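Local coordinates for protein peptidyl-prolyl cis-trans isomerase cyclophilin-type (Toxoplasma gondii, PDB 3BO7) that probably catalyses the cis-trans isomerisation of peptide bonds preceding proline and so speeds protein folding, at residues K5-T13 / N19-A27. Numbering follows the deposited sequence.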
ATOM      1  N   LYS A   5      -8.594   2.861  17.566  1.00 42.81           N
ATOM      2  CA  LYS A   5      -9.220   1.761  16.773  1.00 42.49           C
ATOM      3  C   LYS A   5      -8.368   1.391  15.557  1.00 41.87           C
ATOM      4  O   LYS A   5      -8.102   2.222  14.697  1.00 42.33           O
ATOM      5  CB  LYS A   5     -10.651   2.125  16.360  1.00 42.92           C
ATOM      6  CG  LYS A   5     -10.820   3.412  15.549  1.00 44.12           C
ATOM      7  CD  LYS A   5     -12.214   3.435  14.928  1.00 46.98           C
ATOM      8  CE  LYS A   5     -12.360   4.509  13.869  1.00 48.68           C
ATOM      9  NZ  LYS A   5     -13.789   4.639  13.454  1.00 50.38           N
ATOM     10  N   LYS A   6      -7.920   0.144  15.507  1.00 40.82           N
ATOM     11  CA  LYS A   6      -7.039  -0.296  14.446  1.00 39.71           C
ATOM     12  C   LYS A   6      -7.701  -1.383  13.617  1.00 38.64           C
ATOM     13  O   LYS A   6      -8.627  -2.044  14.083  1.00 38.41           O
ATOM     14  CB  LYS A   6      -5.698  -0.769  15.015  1.00 39.89           C
ATOM     15  CG  LYS A   6      -5.233   0.027  16.229  1.00 40.36           C
ATOM     16  CD  LYS A   6      -3.837   0.630  16.071  1.00 40.86           C
ATOM     17  CE  LYS A   6      -3.863   1.925  15.301  1.00 40.88           C
ATOM     18  NZ  LYS A   6      -2.738   2.844  15.689  1.00 41.88           N
ATOM     19  N   GLY A   7      -7.252  -1.516  12.371  1.00 37.54           N
ATOM     20  CA  GLY A   7      -7.645  -2.607  11.493  1.00 36.21           C
ATOM     21  C   GLY A   7      -6.484  -3.574  11.373  1.00 35.52           C
ATOM     22  O   GLY A   7      -5.340  -3.179  11.542  1.00 35.21           O
ATOM     23  N   TYR A   8      -6.777  -4.847  11.110  1.00 35.54           N
ATOM     24  CA  TYR A   8      -5.733  -5.870  10.930  1.00 35.18           C
ATOM     25  C   TYR A   8      -6.012  -6.707   9.697  1.00 35.07           C
ATOM     26  O   TYR A   8      -7.158  -7.097   9.447  1.00 35.48           O
ATOM     27  CB  TYR A   8      -5.571  -6.734  12.194  1.00 35.43           C
ATOM     28  CG  TYR A   8      -5.126  -5.904  13.383  1.00 35.43           C
ATOM     29  CD1 TYR A   8      -3.789  -5.567  13.546  1.00 34.70           C
ATOM     30  CD2 TYR A   8      -6.051  -5.404  14.303  1.00 34.52           C
ATOM     31  CE1 TYR A   8      -3.376  -4.782  14.601  1.00 35.90           C
ATOM     32  CE2 TYR A   8      -5.646  -4.606  15.364  1.00 34.55           C
ATOM     33  CZ  TYR A   8      -4.302  -4.304  15.506  1.00 35.84           C
ATOM     34  OH  TYR A   8      -3.862  -3.517  16.548  1.00 36.21           O
ATOM     35  N   LEU A   9      -4.966  -6.955   8.910  1.00 34.71           N
ATOM     36  CA  LEU A   9      -5.104  -7.684   7.653  1.00 34.27           C
ATOM     37  C   LEU A   9      -3.814  -8.366   7.227  1.00 34.78           C
ATOM     38  O   LEU A   9      -2.721  -7.934   7.598  1.00 34.77           O
ATOM     39  CB  LEU A   9      -5.634  -6.776   6.524  1.00 33.95           C
ATOM     40  CG  LEU A   9      -4.872  -5.554   5.987  1.00 32.50           C
ATOM     41  CD1 LEU A   9      -3.887  -5.930   4.882  1.00 28.83           C
ATOM     42  CD2 LEU A   9      -5.883  -4.554   5.471  1.00 30.79           C
ATOM     43  N   ARG A  10      -3.958  -9.435   6.447  1.00 35.16           N
ATOM     44  CA  ARG A  10      -2.819 -10.097   5.820  1.00 35.62           C
ATOM     45  C   ARG A  10      -2.909 -10.017   4.293  1.00 35.72           C
ATOM     46  O   ARG A  10      -3.921 -10.396   3.691  1.00 35.61           O
ATOM     47  CB  ARG A  10      -2.725 -11.554   6.274  1.00 35.29           C
ATOM     48  CG  ARG A  10      -1.493 -12.290   5.772  1.00 36.03           C
ATOM     49  CD  ARG A  10      -1.524 -13.741   6.210  1.00 37.07           C
ATOM     50  NE  ARG A  10      -1.285 -13.845   7.643  1.00 38.15           N
ATOM     51  CZ  ARG A  10      -1.698 -14.844   8.416  1.00 37.19           C
ATOM     52  NH1 ARG A  10      -2.378 -15.843   7.896  1.00 37.77           N
ATOM     53  NH2 ARG A  10      -1.419 -14.837   9.715  1.00 37.26           N
ATOM     54  N   ILE A  11      -1.850  -9.503   3.679  1.00 36.04           N
ATOM     55  CA  ILE A  11      -1.710  -9.534   2.224  1.00 36.42           C
ATOM     56  C   ILE A  11      -0.936 -10.800   1.873  1.00 36.50           C
ATOM     57  O   ILE A  11       0.210 -10.960   2.303  1.00 36.46           O
ATOM     58  CB  ILE A  11      -0.962  -8.281   1.684  1.00 36.39           C
ATOM     59  CG1 ILE A  11      -1.804  -7.018   1.897  1.00 36.91           C
ATOM     60  CG2 ILE A  11      -0.615  -8.444   0.203  1.00 36.29           C
ATOM     61  CD1 ILE A  11      -1.112  -5.700   1.479  1.00 36.71           C
ATOM     62  N   VAL A  12      -1.571 -11.698   1.117  1.00 36.57           N
ATOM     63  CA  VAL A  12      -0.944 -12.944   0.695  1.00 36.98           C
ATOM     64  C   VAL A  12      -0.478 -12.789  -0.745  1.00 37.61           C
ATOM     65  O   VAL A  12      -1.304 -12.605  -1.652  1.00 37.53           O
ATOM     66  CB  VAL A  12      -1.924 -14.164   0.780  1.00 37.03           C
ATOM     67  CG1 VAL A  12      -1.177 -15.482   0.532  1.00 37.42           C
ATOM     68  CG2 VAL A  12      -2.644 -14.212   2.108  1.00 36.47           C
ATOM     69  N   THR A  13       0.833 -12.850  -0.968  1.00 38.29           N
ATOM     70  CA  THR A  13       1.346 -12.754  -2.338  1.00 39.37           C
ATOM     71  C   THR A  13       2.013 -14.045  -2.796  1.00 39.88           C
ATOM     72  O   THR A  13       2.240 -14.966  -2.006  1.00 40.28           O
ATOM     73  CB  THR A  13       2.312 -11.546  -2.570  1.00 39.38           C
ATOM     74  OG1 THR A  13       3.612 -11.840  -2.042  1.00 40.13           O
ATOM     75  CG2 THR A  13       1.765 -10.246  -1.952  1.00 39.30           C
ATOM     76  N   ASN A  19       1.721  -9.153   7.355  1.00 37.92           N
ATOM     77  CA  ASN A  19       0.747  -8.817   8.388  1.00 37.69           C
ATOM     78  C   ASN A  19       0.759  -7.320   8.649  1.00 37.26           C
ATOM     79  O   ASN A  19       1.817  -6.720   8.886  1.00 37.48           O
ATOM     80  CB  ASN A  19       1.023  -9.598   9.677  1.00 37.84           C
ATOM     81  CG  ASN A  19       0.630 -11.068   9.573  1.00 38.34           C
ATOM     82  OD1 ASN A  19      -0.203 -11.456   8.749  1.00 37.88           O
ATOM     83  ND2 ASN A  19       1.224 -11.889  10.423  1.00 40.42           N
ATOM     84  N   ILE A  20      -0.420  -6.719   8.596  1.00 36.47           N
ATOM     85  CA  ILE A  20      -0.523  -5.267   8.585  1.00 35.89           C
ATOM     86  C   ILE A  20      -1.519  -4.737   9.616  1.00 35.39           C
ATOM     87  O   ILE A  20      -2.620  -5.258   9.766  1.00 34.49           O
ATOM     88  CB  ILE A  20      -0.844  -4.748   7.139  1.00 36.07           C
ATOM     89  CG1 ILE A  20       0.423  -4.808   6.273  1.00 35.73           C
ATOM     90  CG2 ILE A  20      -1.436  -3.334   7.163  1.00 35.66           C
ATOM     91  CD1 ILE A  20       0.167  -4.751   4.809  1.00 37.32           C
ATOM     92  N   GLU A  21      -1.086  -3.707  10.335  1.00 35.33           N
ATOM     93  CA  GLU A  21      -1.953  -2.916  11.186  1.00 34.98           C
ATOM     94  C   GLU A  21      -2.319  -1.620  10.474  1.00 34.54           C
ATOM     95  O   GLU A  21      -1.445  -0.908   9.975  1.00 34.24           O
ATOM     96  CB  GLU A  21      -1.235  -2.600  12.487  1.00 35.28           C
ATOM     97  CG  GLU A  21      -1.979  -1.651  13.402  1.00 36.93           C
ATOM     98  CD  GLU A  21      -1.265  -1.469  14.713  1.00 39.93           C
ATOM     99  OE1 GLU A  21      -0.153  -0.896  14.724  1.00 42.06           O
ATOM    100  OE2 GLU A  21      -1.812  -1.909  15.741  1.00 42.55           O
ATOM    101  N   LEU A  22      -3.613  -1.312  10.444  1.00 33.98           N
ATOM    102  CA  LEU A  22      -4.087  -0.061   9.877  1.00 33.25           C
ATOM    103  C   LEU A  22      -4.396   0.971  10.961  1.00 33.18           C
ATOM    104  O   LEU A  22      -5.129   0.682  11.900  1.00 32.99           O
ATOM    105  CB  LEU A  22      -5.328  -0.314   9.020  1.00 33.20           C
ATOM    106  CG  LEU A  22      -5.198  -1.151   7.748  1.00 32.38           C
ATOM    107  CD1 LEU A  22      -6.539  -1.160   7.067  1.00 32.99           C
ATOM    108  CD2 LEU A  22      -4.144  -0.614   6.799  1.00 30.64           C
ATOM    109  N   HIS A  23      -3.850   2.176  10.817  1.00 33.03           N
ATOM    110  CA  HIS A  23      -4.096   3.267  11.764  1.00 33.09           C
ATOM    111  C   HIS A  23      -5.410   4.011  11.496  1.00 33.22           C
ATOM    112  O   HIS A  23      -5.413   5.207  11.205  1.00 33.14           O
ATOM    113  CB  HIS A  23      -2.932   4.255  11.770  1.00 32.89           C
ATOM    114  CG  HIS A  23      -1.600   3.617  11.985  1.00 33.36           C
ATOM    115  ND1 HIS A  23      -1.306   2.863  13.102  1.00 33.26           N
ATOM    116  CD2 HIS A  23      -0.475   3.633  11.233  1.00 33.54           C
ATOM    117  CE1 HIS A  23      -0.059   2.436  13.024  1.00 33.71           C
ATOM    118  NE2 HIS A  23       0.468   2.890  11.901  1.00 34.11           N
ATOM    119  N   ALA A  24      -6.517   3.282  11.613  1.00 33.42           N
ATOM    120  CA  ALA A  24      -7.872   3.816  11.473  1.00 33.41           C
ATOM    121  C   ALA A  24      -8.181   4.941  12.454  1.00 33.76           C
ATOM    122  O   ALA A  24      -9.139   5.704  12.255  1.00 33.90           O
ATOM    123  CB  ALA A  24      -8.874   2.699  11.640  1.00 33.31           C
ATOM    124  N   ASP A  25      -7.373   5.032  13.512  1.00 33.85           N
ATOM    125  CA  ASP A  25      -7.505   6.086  14.510  1.00 34.22           C
ATOM    126  C   ASP A  25      -6.936   7.439  14.052  1.00 34.51           C
ATOM    127  O   ASP A  25      -7.430   8.496  14.466  1.00 34.91           O
ATOM    128  CB  ASP A  25      -6.887   5.657  15.853  1.00 34.12           C
ATOM    129  CG  ASP A  25      -5.426   5.208  15.736  1.00 34.68           C
ATOM    130  OD1 ASP A  25      -4.989   4.747  14.660  1.00 33.67           O
ATOM    131  OD2 ASP A  25      -4.708   5.303  16.752  1.00 35.60           O
ATOM    132  N   MET A  26      -5.911   7.400  13.199  1.00 34.15           N
ATOM    133  CA  MET A  26      -5.189   8.600  12.763  1.00 33.86           C
ATOM    134  C   MET A  26      -5.363   8.881  11.267  1.00 33.48           C
ATOM    135  O   MET A  26      -5.182  10.014  10.819  1.00 33.61           O
ATOM    136  CB  MET A  26      -3.699   8.486  13.105  1.00 33.44           C
ATOM    137  CG  MET A  26      -3.387   8.581  14.590  1.00 33.86           C
ATOM    138  SD  MET A  26      -1.650   8.290  14.995  1.00 35.19           S
ATOM    139  CE  MET A  26      -1.547   6.505  14.997  1.00 34.71           C
ATOM    140  N   ALA A  27      -5.705   7.848  10.501  1.00 32.91           N
ATOM    141  CA  ALA A  27      -5.978   7.992   9.072  1.00 32.62           C
ATOM    142  C   ALA A  27      -7.233   7.205   8.652  1.00 32.30           C
ATOM    143  O   ALA A  27      -7.152   6.331   7.788  1.00 32.35           O
ATOM    144  CB  ALA A  27      -4.747   7.586   8.232  1.00 31.89           C
TER
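Tyr8 and Glu21 lie side by side on one face of a two-stranded antiparallel pairing. Tyr8 OH donates to Glu21 OE2 at 2.7 Å, on the anti lone pair of that oxygen. The ring and carboxylate planes are 45° apart. In Glu21, CG stands anti to the backbone N (chi1 174°) and the chain beyond it is extended, which carries the carboxylate along the ring to the hydroxyl. Its other oxygen, OE1, forms a salt bridge with Arg138 of strand 135-141, so both carboxylate oxygens have a partner.

On the same face, Arg10 NE meets Asn19 OD1 at 2.8 Å. The bond is nearly straight and uses an in-plane lone pair of the amide oxygen.

Beyond the strand ends, Lys6 bends at chi2 and chi3 over the turn. NZ donates a hydrogen bond to His23 ND1 at 3.0 Å, at the ring edge and tilted 15° out of its plane. It also makes a salt bridge to Asp25 OD1 at 3.1 Å, though its hydrogen bonds to that carboxylate are weak.

The opposite face is apolar. Leu9 CD2 packs on Leu22 CD1 at 3.8 Å, and Ile11 CD1 on Ile20 CD1 at 3.7 Å. Leu9 and Leu22 also touch Leu35 of helix 28-39.

Paired backbone bonds join Gly7 with Leu22 and Leu9 with Ile20. An inverse gamma turn centred on His23 then leads toward helix 28-39. This is the N-terminal beta hairpin of the cyclophilin fold, an antiparallel beta barrel with a helix packed against it here.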